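Lmo2349 protein (Listeria monocytogenes, PDB 4GVO) is probably the solute-binding component of an L-cystine ABC transporter, capturing its amino acid outside the cell membrane for delivery to the permease. Local coordinates at residues Phe97-Thr102 / Thr126-Leu131; Lys79-Glu84 / Leu133-Glu138; Ser170-Val175 / Glu186-Asp191; Ser59-Ser64 / Val73-Glu78. All coordinates share one frame; numbering follows the deposited sequence.

Contact 1. Residues Phe97-Thr102 / Thr126-Leu131; sequences FPLQLT and TSNGAL. With HIS (histidine), chain E.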
loop_
_atom_site.group_PDB
_atom_site.type_symbol
_atom_site.label_atom_id
_atom_site.label_comp_id
_atom_site.label_asym_id
_atom_site.label_seq_id
_atom_site.Cartn_x
_atom_site.Cartn_y
_atom_site.Cartn_z
ATOM N N PHE A 97 -2.826 -2.366 7.167
ATOM C CA PHE A 97 -2.524 -3.121 5.964
ATOM C C PHE A 97 -2.068 -4.546 6.386
ATOM O O PHE A 97 -0.946 -4.971 6.091
ATOM C CB PHE A 97 -1.476 -2.382 5.137
ATOM C CG PHE A 97 -1.557 -2.603 3.658
ATOM C CD1 PHE A 97 -1.094 -3.771 3.056
ATOM C CD2 PHE A 97 -2.100 -1.616 2.838
ATOM C CE1 PHE A 97 -1.166 -3.936 1.672
ATOM C CE2 PHE A 97 -2.207 -1.801 1.486
ATOM C CZ PHE A 97 -1.719 -2.957 0.900
ATOM N N PRO A 98 -2.983 -5.319 7.015
ATOM C CA PRO A 98 -2.596 -6.667 7.461
ATOM C C PRO A 98 -2.417 -7.571 6.245
ATOM O O PRO A 98 -3.289 -7.630 5.357
ATOM C CB PRO A 98 -3.774 -7.119 8.325
ATOM C CG PRO A 98 -4.914 -6.310 7.841
ATOM C CD PRO A 98 -4.328 -4.978 7.473
ATOM N N LEU A 99 -1.306 -8.284 6.168
ATOM C CA LEU A 99 -0.963 -9.108 5.003
ATOM C C LEU A 99 -1.225 -10.597 5.244
ATOM O O LEU A 99 -0.894 -11.129 6.288
ATOM C CB LEU A 99 0.519 -8.945 4.666
ATOM C CG LEU A 99 0.928 -7.547 4.145
ATOM C CD1 LEU A 99 2.459 -7.495 3.932
ATOM C CD2 LEU A 99 0.148 -7.181 2.885
ATOM N N GLN A 100 -1.787 -11.242 4.247
ATOM C CA GLN A 100 -1.993 -12.671 4.212
ATOM C C GLN A 100 -1.621 -13.214 2.847
ATOM O O GLN A 100 -1.783 -12.509 1.835
ATOM C CB GLN A 100 -3.463 -13.051 4.479
ATOM C CG GLN A 100 -3.868 -12.903 5.941
ATOM C CD GLN A 100 -5.352 -13.000 6.127
ATOM O OE1 GLN A 100 -6.050 -12.043 5.935
ATOM N NE2 GLN A 100 -5.842 -14.213 6.449
ATOM N N LEU A 101 -1.194 -14.467 2.791
ATOM C CA LEU A 101 -1.147 -15.169 1.519
ATOM C C LEU A 101 -2.494 -15.064 0.840
ATOM O O LEU A 101 -3.541 -15.107 1.475
ATOM C CB LEU A 101 -0.775 -16.615 1.670
ATOM C CG LEU A 101 0.587 -16.938 2.277
ATOM C CD1 LEU A 101 0.776 -18.448 2.392
ATOM C CD2 LEU A 101 1.728 -16.285 1.481
ATOM N N THR A 102 -2.443 -14.918 -0.477
ATOM C CA THR A 102 -3.647 -14.715 -1.264
ATOM C C THR A 102 -3.535 -15.658 -2.467
ATOM O O THR A 102 -2.494 -15.766 -3.094
ATOM C CB THR A 102 -3.740 -13.244 -1.678
ATOM O OG1 THR A 102 -3.935 -12.444 -0.508
ATOM C CG2 THR A 102 -4.920 -13.011 -2.639
ATOM N N THR A 126 9.742 -4.140 -4.359
ATOM C CA THR A 126 9.977 -3.108 -3.378
ATOM C C THR A 126 8.906 -3.028 -2.308
ATOM O O THR A 126 9.035 -2.234 -1.384
ATOM C CB THR A 126 10.167 -1.698 -4.007
ATOM O OG1 THR A 126 8.916 -1.103 -4.326
ATOM C CG2 THR A 126 11.103 -1.754 -5.236
ATOM N N SER A 127 7.835 -3.831 -2.411
ATOM C CA SER A 127 6.782 -3.725 -1.420
ATOM C C SER A 127 7.222 -4.367 -0.072
ATOM O O SER A 127 8.066 -5.277 -0.006
ATOM C CB SER A 127 5.504 -4.417 -1.854
ATOM O OG SER A 127 5.642 -5.804 -2.017
ATOM N N ASN A 128 6.550 -3.936 0.997
ATOM C CA ASN A 128 6.766 -4.575 2.280
ATOM C C ASN A 128 6.405 -6.060 2.211
ATOM O O ASN A 128 7.087 -6.893 2.802
ATOM C CB ASN A 128 6.016 -3.863 3.370
ATOM C CG ASN A 128 6.456 -4.325 4.753
ATOM O OD1 ASN A 128 7.668 -4.360 5.031
ATOM N ND2 ASN A 128 5.499 -4.683 5.602
ATOM N N GLY A 129 5.357 -6.419 1.508
ATOM C CA GLY A 129 4.960 -7.811 1.409
ATOM C C GLY A 129 6.043 -8.661 0.769
ATOM O O GLY A 129 6.252 -9.811 1.144
ATOM N N ALA A 130 6.743 -8.116 -0.226
ATOM C CA ALA A 130 7.853 -8.842 -0.809
ATOM C C ALA A 130 8.941 -9.149 0.236
ATOM O O ALA A 130 9.526 -10.225 0.199
ATOM C CB ALA A 130 8.425 -8.069 -2.024
ATOM N N LEU A 131 9.245 -8.195 1.104
ATOM C CA LEU A 131 10.216 -8.367 2.159
ATOM C C LEU A 131 9.770 -9.428 3.170
ATOM O O LEU A 131 10.562 -10.272 3.595
ATOM C CB LEU A 131 10.533 -7.023 2.818
ATOM C CG LEU A 131 11.543 -7.070 3.961
ATOM C CD1 LEU A 131 12.920 -7.538 3.431
ATOM C CD2 LEU A 131 11.623 -5.737 4.678
HETATM N N HIS E . 1.549 -1.345 1.416
HETATM C CA HIS E . 2.688 -1.488 0.458
HETATM C C HIS E . 4.016 -1.232 1.087
HETATM O O HIS E . 4.050 -0.723 2.218
HETATM C CB HIS E . 2.498 -0.554 -0.724
HETATM C CG HIS E . 1.655 -1.161 -1.805
HETATM N ND1 HIS E . 0.374 -1.493 -1.589
HETATM C CD2 HIS E . 1.958 -1.571 -3.125
HETATM C CE1 HIS E . -0.121 -2.072 -2.712
HETATM N NE2 HIS E . 0.846 -2.085 -3.641
HETATM O OXT HIS E . 5.061 -1.547 0.473
#

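Contact 2. Residues Lys79-Glu84 / Leu133-Glu138; sequences KSKERE and LKKINE. With HIS (histidine), chain E.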
loop_
_atom_site.group_PDB
_atom_site.type_symbol
_atom_site.label_atom_id
_atom_site.label_comp_id
_atom_site.label_asym_id
_atom_site.label_seq_id
_atom_site.Cartn_x
_atom_site.Cartn_y
_atom_site.Cartn_z
ATOM N N LYS A 79 4.743 0.803 7.793
ATOM C CA LYS A 79 5.911 1.031 8.600
ATOM C C LYS A 79 6.676 -0.266 8.796
ATOM O O LYS A 79 6.100 -1.277 9.135
ATOM C CB LYS A 79 5.556 1.658 9.932
ATOM C CG LYS A 79 6.792 2.011 10.752
ATOM C CD LYS A 79 6.475 2.324 12.193
ATOM C CE LYS A 79 5.764 3.632 12.330
ATOM N NZ LYS A 79 5.315 3.758 13.739
ATOM N N SER A 80 7.960 -0.237 8.548
ATOM C CA SER A 80 8.871 -1.359 8.819
ATOM C C SER A 80 10.142 -0.804 9.419
ATOM O O SER A 80 10.520 0.333 9.160
ATOM C CB SER A 80 9.220 -2.115 7.552
ATOM O OG SER A 80 9.992 -1.334 6.649
ATOM N N LYS A 81 10.838 -1.649 10.166
ATOM C CA LYS A 81 12.105 -1.218 10.730
ATOM C C LYS A 81 13.137 -0.896 9.645
ATOM O O LYS A 81 13.910 0.071 9.786
ATOM C CB LYS A 81 12.584 -2.226 11.748
ATOM C CG LYS A 81 12.877 -3.591 11.172
ATOM C CD LYS A 81 13.452 -4.536 12.220
ATOM C CE LYS A 81 13.976 -5.829 11.608
ATOM N NZ LYS A 81 14.774 -5.669 10.364
ATOM N N GLU A 82 13.114 -1.613 8.526
ATOM C CA GLU A 82 14.001 -1.323 7.393
ATOM C C GLU A 82 13.777 0.065 6.838
ATOM O O GLU A 82 14.728 0.827 6.598
ATOM C CB GLU A 82 13.815 -2.353 6.298
ATOM C CG GLU A 82 14.346 -3.707 6.690
ATOM C CD GLU A 82 13.416 -4.564 7.561
ATOM O OE1 GLU A 82 12.293 -4.136 7.966
ATOM O OE2 GLU A 82 13.878 -5.699 7.864
ATOM N N ARG A 83 12.521 0.440 6.670
ATOM C CA ARG A 83 12.212 1.764 6.169
ATOM C C ARG A 83 12.496 2.867 7.174
ATOM O O ARG A 83 12.977 3.932 6.766
ATOM C CB ARG A 83 10.747 1.828 5.747
ATOM C CG ARG A 83 10.493 1.097 4.439
ATOM C CD ARG A 83 9.008 0.969 4.110
ATOM N NE ARG A 83 8.802 0.403 2.785
ATOM C CZ ARG A 83 7.626 0.019 2.337
ATOM N NH1 ARG A 83 6.540 0.082 3.081
ATOM N NH2 ARG A 83 7.534 -0.462 1.119
ATOM N N GLU A 84 12.270 2.600 8.473
ATOM C CA GLU A 84 12.557 3.586 9.504
ATOM C C GLU A 84 14.025 3.870 9.651
ATOM O O GLU A 84 14.394 4.944 10.147
ATOM C CB GLU A 84 12.089 3.145 10.881
ATOM C CG GLU A 84 10.608 3.073 11.036
ATOM C CD GLU A 84 10.109 3.554 12.379
ATOM O OE1 GLU A 84 9.906 2.700 13.243
ATOM O OE2 GLU A 84 9.940 4.793 12.577
ATOM N N LEU A 133 7.747 -11.883 2.601
ATOM C CA LEU A 133 7.938 -13.173 1.963
ATOM C C LEU A 133 9.404 -13.620 1.884
ATOM O O LEU A 133 9.709 -14.771 2.082
ATOM C CB LEU A 133 7.357 -13.165 0.542
ATOM C CG LEU A 133 5.840 -13.068 0.408
ATOM C CD1 LEU A 133 5.528 -12.722 -1.070
ATOM C CD2 LEU A 133 5.180 -14.369 0.924
ATOM N N LYS A 134 10.301 -12.680 1.586
ATOM C CA LYS A 134 11.717 -12.992 1.498
ATOM C C LYS A 134 12.210 -13.552 2.827
ATOM O O LYS A 134 12.963 -14.539 2.847
ATOM C CB LYS A 134 12.509 -11.738 1.091
ATOM C CG LYS A 134 14.002 -11.958 0.959
ATOM C CD LYS A 134 14.774 -10.675 0.666
ATOM C CE LYS A 134 14.714 -10.281 -0.811
ATOM N NZ LYS A 134 15.294 -11.295 -1.751
ATOM N N LYS A 135 11.820 -12.915 3.919
ATOM C CA LYS A 135 12.283 -13.367 5.226
ATOM C C LYS A 135 11.745 -14.753 5.542
ATOM O O LYS A 135 12.457 -15.584 6.107
ATOM C CB LYS A 135 11.882 -12.382 6.285
ATOM C CG LYS A 135 12.641 -11.072 6.221
ATOM C CD LYS A 135 12.064 -10.148 7.232
ATOM C CE LYS A 135 12.849 -8.862 7.327
ATOM N NZ LYS A 135 12.197 -7.868 8.197
ATOM N N ILE A 136 10.487 -15.020 5.201
ATOM C CA ILE A 136 9.921 -16.345 5.417
ATOM C C ILE A 136 10.589 -17.424 4.576
ATOM O O ILE A 136 10.850 -18.512 5.038
ATOM C CB ILE A 136 8.405 -16.339 5.170
ATOM C CG1 ILE A 136 7.712 -15.441 6.240
ATOM C CG2 ILE A 136 7.792 -17.764 5.126
ATOM C CD1 ILE A 136 6.331 -14.989 5.821
ATOM N N ASN A 137 10.881 -17.112 3.315
ATOM C CA ASN A 137 11.603 -18.019 2.475
ATOM C C ASN A 137 12.937 -18.413 3.105
ATOM O O ASN A 137 13.277 -19.594 3.171
ATOM C CB ASN A 137 11.737 -17.427 1.041
ATOM C CG ASN A 137 11.928 -18.469 -0.034
ATOM O OD1 ASN A 137 11.788 -19.663 0.202
ATOM N ND2 ASN A 137 12.317 -18.024 -1.220
ATOM N N GLU A 138 13.679 -17.412 3.586
ATOM C CA GLU A 138 14.969 -17.675 4.195
ATOM C C GLU A 138 14.794 -18.556 5.437
ATOM O O GLU A 138 15.536 -19.541 5.635
ATOM C CB GLU A 138 15.629 -16.329 4.523
ATOM C CG GLU A 138 17.018 -16.524 5.081
ATOM C CD GLU A 138 17.679 -15.229 5.470
ATOM O OE1 GLU A 138 16.992 -14.328 5.990
ATOM O OE2 GLU A 138 18.894 -15.142 5.250
HETATM N N HIS E . 1.549 -1.345 1.416
HETATM C CA HIS E . 2.688 -1.488 0.458
HETATM C C HIS E . 4.016 -1.232 1.087
HETATM O O HIS E . 4.050 -0.723 2.218
HETATM C CB HIS E . 2.498 -0.554 -0.724
HETATM C CG HIS E . 1.655 -1.161 -1.805
HETATM N ND1 HIS E . 0.374 -1.493 -1.589
HETATM C CD2 HIS E . 1.958 -1.571 -3.125
HETATM C CE1 HIS E . -0.121 -2.072 -2.712
HETATM N NE2 HIS E . 0.846 -2.085 -3.641
HETATM O OXT HIS E . 5.061 -1.547 0.473
#

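Contact 3. Residues Ser170-Val175 / Glu186-Asp191; sequences STPFAV and EKVVGD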
loop_
_atom_site.group_PDB
_atom_site.type_symbol
_atom_site.label_atom_id
_atom_site.label_comp_id
_atom_site.label_asym_id
_atom_site.label_seq_id
_atom_site.Cartn_x
_atom_site.Cartn_y
_atom_site.Cartn_z
ATOM N N SER A 170 -1.292 -10.131 0.015
ATOM C CA SER A 170 -2.164 -8.972 -0.121
ATOM C C SER A 170 -2.943 -8.696 1.150
ATOM O O SER A 170 -2.674 -9.334 2.180
ATOM C CB SER A 170 -3.124 -9.076 -1.338
ATOM O OG SER A 170 -3.607 -7.740 -1.688
ATOM N N THR A 171 -3.847 -7.711 1.115
ATOM C CA THR A 171 -4.619 -7.319 2.288
ATOM C C THR A 171 -6.100 -7.407 1.921
ATOM O O THR A 171 -6.458 -7.100 0.783
ATOM C CB THR A 171 -4.192 -5.937 2.804
ATOM O OG1 THR A 171 -4.685 -5.741 4.123
ATOM C CG2 THR A 171 -4.593 -4.802 1.888
ATOM N N PRO A 172 -6.960 -7.778 2.874
ATOM C CA PRO A 172 -8.377 -7.923 2.567
ATOM C C PRO A 172 -9.050 -6.755 1.846
ATOM O O PRO A 172 -9.831 -7.007 0.909
ATOM C CB PRO A 172 -8.993 -8.211 3.889
ATOM C CG PRO A 172 -7.949 -9.044 4.549
ATOM C CD PRO A 172 -6.650 -8.371 4.186
ATOM N N PHE A 173 -8.809 -5.479 2.214
ATOM C CA PHE A 173 -9.555 -4.410 1.548
ATOM C C PHE A 173 -9.266 -4.405 0.064
ATOM O O PHE A 173 -10.129 -4.081 -0.745
ATOM C CB PHE A 173 -9.344 -3.006 2.184
ATOM C CG PHE A 173 -8.150 -2.241 1.695
ATOM C CD1 PHE A 173 -8.181 -1.558 0.489
ATOM C CD2 PHE A 173 -7.000 -2.116 2.480
ATOM C CE1 PHE A 173 -7.095 -0.795 0.072
ATOM C CE2 PHE A 173 -5.891 -1.398 2.045
ATOM C CZ PHE A 173 -5.927 -0.737 0.845
ATOM N N ALA A 174 -8.025 -4.696 -0.292
ATOM C CA ALA A 174 -7.601 -4.648 -1.666
ATOM C C ALA A 174 -8.148 -5.839 -2.458
ATOM O O ALA A 174 -8.606 -5.686 -3.599
ATOM C CB ALA A 174 -6.075 -4.516 -1.796
ATOM N N VAL A 175 -8.091 -7.027 -1.871
ATOM C CA VAL A 175 -8.620 -8.248 -2.444
ATOM C C VAL A 175 -10.134 -8.090 -2.681
ATOM O O VAL A 175 -10.634 -8.399 -3.762
ATOM C CB VAL A 175 -8.327 -9.444 -1.537
ATOM C CG1 VAL A 175 -9.123 -10.689 -2.006
ATOM C CG2 VAL A 175 -6.822 -9.738 -1.470
ATOM N N GLU A 186 -9.890 -13.882 -6.031
ATOM C CA GLU A 186 -8.830 -14.193 -5.090
ATOM C C GLU A 186 -9.398 -14.286 -3.708
ATOM O O GLU A 186 -10.487 -13.791 -3.405
ATOM C CB GLU A 186 -7.798 -13.092 -5.111
ATOM C CG GLU A 186 -7.064 -12.994 -6.435
ATOM C CD GLU A 186 -6.070 -11.852 -6.487
ATOM O OE1 GLU A 186 -5.861 -11.196 -5.457
ATOM O OE2 GLU A 186 -5.559 -11.529 -7.591
ATOM N N LYS A 187 -8.682 -14.976 -2.840
ATOM C CA LYS A 187 -9.064 -15.042 -1.406
ATOM C C LYS A 187 -7.798 -15.020 -0.549
ATOM O O LYS A 187 -6.773 -15.585 -0.944
ATOM C CB LYS A 187 -9.955 -16.248 -1.099
ATOM C CG LYS A 187 -9.240 -17.569 -1.116
ATOM C CD LYS A 187 -10.180 -18.717 -0.820
ATOM C CE LYS A 187 -9.443 -20.036 -0.962
ATOM N NZ LYS A 187 -10.420 -21.152 -0.908
ATOM N N VAL A 188 -7.900 -14.417 0.638
ATOM C CA VAL A 188 -6.834 -14.551 1.639
ATOM C C VAL A 188 -6.954 -15.905 2.324
ATOM O O VAL A 188 -8.069 -16.454 2.498
ATOM C CB VAL A 188 -6.866 -13.386 2.687
ATOM C CG1 VAL A 188 -6.584 -12.055 1.995
ATOM C CG2 VAL A 188 -8.169 -13.341 3.480
ATOM N N VAL A 189 -5.809 -16.466 2.691
ATOM C CA VAL A 189 -5.742 -17.742 3.396
ATOM C C VAL A 189 -4.722 -17.613 4.507
ATOM O O VAL A 189 -3.801 -16.808 4.440
ATOM C CB VAL A 189 -5.409 -18.937 2.485
ATOM C CG1 VAL A 189 -6.534 -19.184 1.484
ATOM C CG2 VAL A 189 -4.078 -18.776 1.788
ATOM N N GLY A 190 -4.830 -18.455 5.515
ATOM C CA GLY A 190 -3.770 -18.564 6.475
ATOM C C GLY A 190 -3.728 -17.420 7.456
ATOM O O GLY A 190 -4.666 -16.602 7.596
ATOM N N ASP A 191 -2.582 -17.338 8.111
ATOM C CA ASP A 191 -2.411 -16.389 9.208
ATOM C C ASP A 191 -1.974 -15.029 8.709
ATOM O O ASP A 191 -1.427 -14.895 7.594
ATOM C CB ASP A 191 -1.435 -16.940 10.217
ATOM C CG ASP A 191 -1.975 -18.210 10.932
ATOM O OD1 ASP A 191 -3.224 -18.394 10.997
ATOM O OD2 ASP A 191 -1.128 -18.996 11.369
#

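Contact 4. Residues Ser59-Ser64 / Val73-Glu78; sequences SNLLVS and VAHQME. With HIS (histidine), chain E.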
loop_
_atom_site.group_PDB
_atom_site.type_symbol
_atom_site.label_atom_id
_atom_site.label_comp_id
_atom_site.label_asym_id
_atom_site.label_seq_id
_atom_site.Cartn_x
_atom_site.Cartn_y
_atom_site.Cartn_z
ATOM N N SER A 59 7.535 1.277 -7.621
ATOM C CA SER A 59 8.904 0.846 -7.343
ATOM C C SER A 59 9.929 1.958 -7.319
ATOM O O SER A 59 11.028 1.732 -6.818
ATOM C CB SER A 59 9.326 -0.181 -8.366
ATOM O OG SER A 59 9.294 0.355 -9.687
ATOM N N ASN A 60 9.577 3.148 -7.827
ATOM C CA ASN A 60 10.492 4.269 -7.808
ATOM C C ASN A 60 10.259 5.235 -6.672
ATOM O O ASN A 60 11.047 6.152 -6.501
ATOM C CB ASN A 60 10.357 5.078 -9.126
ATOM C CG ASN A 60 11.533 6.003 -9.360
ATOM O OD1 ASN A 60 12.679 5.561 -9.388
ATOM N ND2 ASN A 60 11.237 7.293 -9.553
ATOM N N LEU A 61 9.198 5.045 -5.875
ATOM C CA LEU A 61 8.813 6.078 -4.926
ATOM C C LEU A 61 9.900 6.345 -3.868
ATOM O O LEU A 61 10.249 7.492 -3.591
ATOM C CB LEU A 61 7.500 5.733 -4.238
ATOM C CG LEU A 61 6.263 5.900 -5.091
ATOM C CD1 LEU A 61 5.089 5.192 -4.394
ATOM C CD2 LEU A 61 5.954 7.384 -5.319
ATOM N N LEU A 62 10.446 5.277 -3.277
ATOM C CA LEU A 62 11.466 5.484 -2.230
ATOM C C LEU A 62 12.859 5.782 -2.828
ATOM O O LEU A 62 13.697 6.432 -2.177
ATOM C CB LEU A 62 11.512 4.318 -1.233
ATOM C CG LEU A 62 10.241 4.139 -0.427
ATOM C CD1 LEU A 62 10.422 2.995 0.567
ATOM C CD2 LEU A 62 9.903 5.477 0.263
ATOM N N VAL A 63 13.083 5.403 -4.086
ATOM C CA VAL A 63 14.306 5.827 -4.792
ATOM C C VAL A 63 14.197 7.350 -4.909
ATOM O O VAL A 63 15.168 8.069 -4.601
ATOM C CB VAL A 63 14.404 5.128 -6.190
ATOM C CG1 VAL A 63 15.582 5.679 -6.972
ATOM C CG2 VAL A 63 14.515 3.610 -6.009
ATOM N N SER A 64 13.043 7.865 -5.338
ATOM C CA SER A 64 12.834 9.302 -5.504
ATOM C C SER A 64 12.939 10.048 -4.180
ATOM O O SER A 64 13.614 11.086 -4.072
ATOM C CB SER A 64 11.491 9.504 -6.199
ATOM O OG SER A 64 11.201 10.845 -6.500
ATOM N N VAL A 73 6.037 10.624 0.479
ATOM C CA VAL A 73 5.439 9.532 -0.329
ATOM C C VAL A 73 4.126 9.138 0.327
ATOM O O VAL A 73 4.075 8.950 1.566
ATOM C CB VAL A 73 6.402 8.340 -0.439
ATOM C CG1 VAL A 73 5.703 7.101 -1.003
ATOM C CG2 VAL A 73 7.600 8.720 -1.313
ATOM N N ALA A 74 3.096 9.011 -0.510
ATOM C CA ALA A 74 1.748 8.531 -0.116
ATOM C C ALA A 74 1.340 7.396 -1.024
ATOM O O ALA A 74 1.029 7.640 -2.181
ATOM C CB ALA A 74 0.737 9.673 -0.239
ATOM N N HIS A 75 1.449 6.158 -0.551
ATOM C CA HIS A 75 1.072 5.007 -1.322
ATOM C C HIS A 75 0.815 3.829 -0.415
ATOM O O HIS A 75 1.429 2.777 -0.567
ATOM C CB HIS A 75 2.175 4.666 -2.355
ATOM C CG HIS A 75 1.720 3.761 -3.485
ATOM N ND1 HIS A 75 1.307 2.468 -3.303
ATOM C CD2 HIS A 75 1.619 4.012 -4.854
ATOM C CE1 HIS A 75 0.947 1.952 -4.511
ATOM N NE2 HIS A 75 1.166 2.868 -5.450
ATOM N N GLN A 76 -0.047 4.014 0.572
ATOM C CA GLN A 76 -0.351 2.937 1.527
ATOM C C GLN A 76 0.927 2.349 2.130
ATOM O O GLN A 76 1.077 1.119 2.244
ATOM C CB GLN A 76 -1.219 1.881 0.883
ATOM C CG GLN A 76 -2.646 2.356 0.621
ATOM C CD GLN A 76 -3.435 2.510 1.900
ATOM O OE1 GLN A 76 -3.529 1.571 2.688
ATOM N NE2 GLN A 76 -3.976 3.704 2.122
ATOM N N MET A 77 1.873 3.215 2.514
ATOM C CA MET A 77 3.188 2.711 2.931
ATOM C C MET A 77 3.165 2.184 4.370
ATOM O O MET A 77 2.915 2.925 5.328
ATOM C CB MET A 77 4.273 3.802 2.814
ATOM C CG MET A 77 4.427 4.335 1.385
ATOM S SD MET A 77 4.851 3.101 0.156
ATOM C CE MET A 77 6.613 2.942 0.452
ATOM N N GLU A 78 3.484 0.892 4.481
ATOM C CA GLU A 78 3.602 0.205 5.745
ATOM C C GLU A 78 4.854 0.583 6.480
ATOM O O GLU A 78 5.943 0.622 5.900
ATOM C CB GLU A 78 3.598 -1.298 5.471
ATOM C CG GLU A 78 2.253 -1.844 4.998
ATOM C CD GLU A 78 2.421 -3.228 4.344
ATOM O OE1 GLU A 78 2.787 -4.186 5.072
ATOM O OE2 GLU A 78 2.231 -3.361 3.121
HETATM N N HIS E . 1.549 -1.345 1.416
HETATM C CA HIS E . 2.688 -1.488 0.458
HETATM C C HIS E . 4.016 -1.232 1.087
HETATM O O HIS E . 4.050 -0.723 2.218
HETATM C CB HIS E . 2.498 -0.554 -0.724
HETATM C CG HIS E . 1.655 -1.161 -1.805
HETATM N ND1 HIS E . 0.374 -1.493 -1.589
HETATM C CD2 HIS E . 1.958 -1.571 -3.125
HETATM C CE1 HIS E . -0.121 -2.072 -2.712
HETATM N NE2 HIS E . 0.846 -2.085 -3.641
HETATM O OXT HIS E . 5.061 -1.547 0.473
#

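Contact 1. Residues Phe97-Thr102 / Thr126-Leu131
Leu99 sends one methyl, CD1, onto the backbone of Gly129, reaching CA at 3.6 Å. With no side chain on the glycine, the methyl can lie directly against the first turn of the helix, and this small apolar touch carries most of the contact. Its neighbour Asn128 works in the other direction, toward the bound histidine. The backbone Asn128 N donates an almost straight hydrogen bond (164°) to OXT of the ligand at 2.9 Å, placing the carboxylate at the start of a helix, where the helix dipole would probably help to stabilise its charge. Ser127 is the N-cap: its OG accepts from Ala130 N at 3.1 Å and fixes the turn that presents Asn128 N. Phe97 serves the opposite end of the amino acid backbone. Its CG lies anti to the backbone N (chi1 -150°), and the ring turns one face to the ligand, whose N sits 3.6 Å above the plane over the ring centre. Leu99 CD2 meets the edge of the same ring, and Asn128 ND2 is bonded to Glu78 OE1. Strand 95-104 thus faces the N-terminus of helix 128-139, with strand 168-170 bordering Leu99 and strand 191-202 touching both Phe97 and Asn128.

Contact 2. Residues Lys79-Glu84 / Leu133-Glu138
A salt-bridge network of Glu82, Lys135 and Lys81 lies at the surface above the ligand pocket, with one carboxylate oxygen shared by two lysines. Lys135 is extended beyond CG and meets Glu82 from the opposite direction, its NZ standing 2.8 Å from Glu82 OE2. The ammonium approaches on the syn side, 29° out of the carboxylate plane. Glu82 is bent at chi2 (82°), which swings its carboxylate round toward the lysine. In the Lys81 conformer described, one of two modelled, NZ reaches the same OE2 at 2.7 Å from the other face of the plane. In that conformer Lys81 NZ and Lys135 NZ stand 4.0 Å apart, a closeness that the carboxylate between them probably compensates. In the two-lobed fold of these binding proteins, helices 81-86 and 128-139 belong to different lobes, so the bridge spans the mouth of the cleft, consistent with a closed, ligand-bound form. Beneath it, Ser80 OG caps helix 81-86 by accepting from Arg83 N. Arg83 runs inward, extended from CG to NE, and presents its guanidinium edge to the ligand carboxylate: NH1 donates to O of the histidine at 2.8 Å, almost straight at 174°, and NH2 donates to OXT at 2.8 Å.

Contact 3. Residues Ser170-Val175 / Glu186-Asp191
The first turn of helix 172-180 passes over strand 186-189 at two points, with Pro172 CA 6.9 Å from Val188 CA and Val175 CA 6.5 Å from Glu186 CA. The pair is part of a beta-alpha-beta crossover: strand 168-170 leads into the helix, the helix returns to strand 186-189, and both strands run antiparallel to strand 95-104. No hydrogen bond joins the two segments, and the packing rests on apolar groups. Thr171 holds the N-cap position but makes no capping bond with its side chain; its OG1 is bonded instead to Pro98 O. Val188, at the partly exposed margin of the interface, directs its CB at the helix. Its CG1, anti to the carbonyl carbon (chi1 -64°), receives two neighbours: Pro172 CG of the proline ring at 4.2 Å, the side chains crossing at about a right angle, and Val175 CG2, also at 4.2 Å from CG1. These are relaxed van der Waals distances. Lys187, by contrast, points its CB away from the helix, and its NZ is taken up by Asp105 O and Asn108 OD1. Val175 divides its branches between two strand residues. While CG2 serves Val188, CG1 lies against the backbone of Glu186, 3.7 Å from Glu186 O, the same carbonyl oxygen that accepts a hydrogen bond from Asn179 ND2 farther along the helix.

Contact 4. Residues Ser59-Ser64 / Val73-Glu78
Leu61 descends from helix 61-66 onto Val73 and His75. Its CB already rests on the valine, 3.9 Å from Val73 CG1. Beyond the branch at CG, the methyl CD1 lies between two residues: it is 3.9 Å from Val73 CG1 and 3.6 Å from His75 CB, and it also meets His75 CD2, the two side chains crossing at about a right angle. The next residue, Leu62, reaches tip to tip toward Met77, its CD1 3.8 Å from Met77 CE; bends at chi2 and chi3 curl the methionine back to the helix. This apolar support backs the loop that holds the amino acid. Glu78 N donates a nearly linear bond (174°) to O of the bound histidine at 2.8 Å, and Glu78 OE2 comes within 2.7 Å of the ligand N. Helix 61-66 thus covers the end of strand 72-73, which lies between strands 9-15 and 191-202, with Met201 of the latter touching both Leu62 and Met77.

Contacts 1 and 4 are buried, contact 3 is partly so, and contact 2 lies at the surface; the chemistry follows, from methyl packing in the first three to shared charge in the last. Segments of contacts 1, 2 and 4 each contribute to the same ligand pocket, contact 2 through Arg83, and Glu78 joins all three, its O accepting from Arg83 NH1. Contacts 1 and 2 both use helix 128-139, at its capped start and farther along. Contacts 1 and 3 share a sheet through neighbouring strands 95-104 and 186-189, joined also by Gln100 NE2 to Gly190 O. Contacts 2 and 3 do not touch, their nearest atoms being about 7 Å apart.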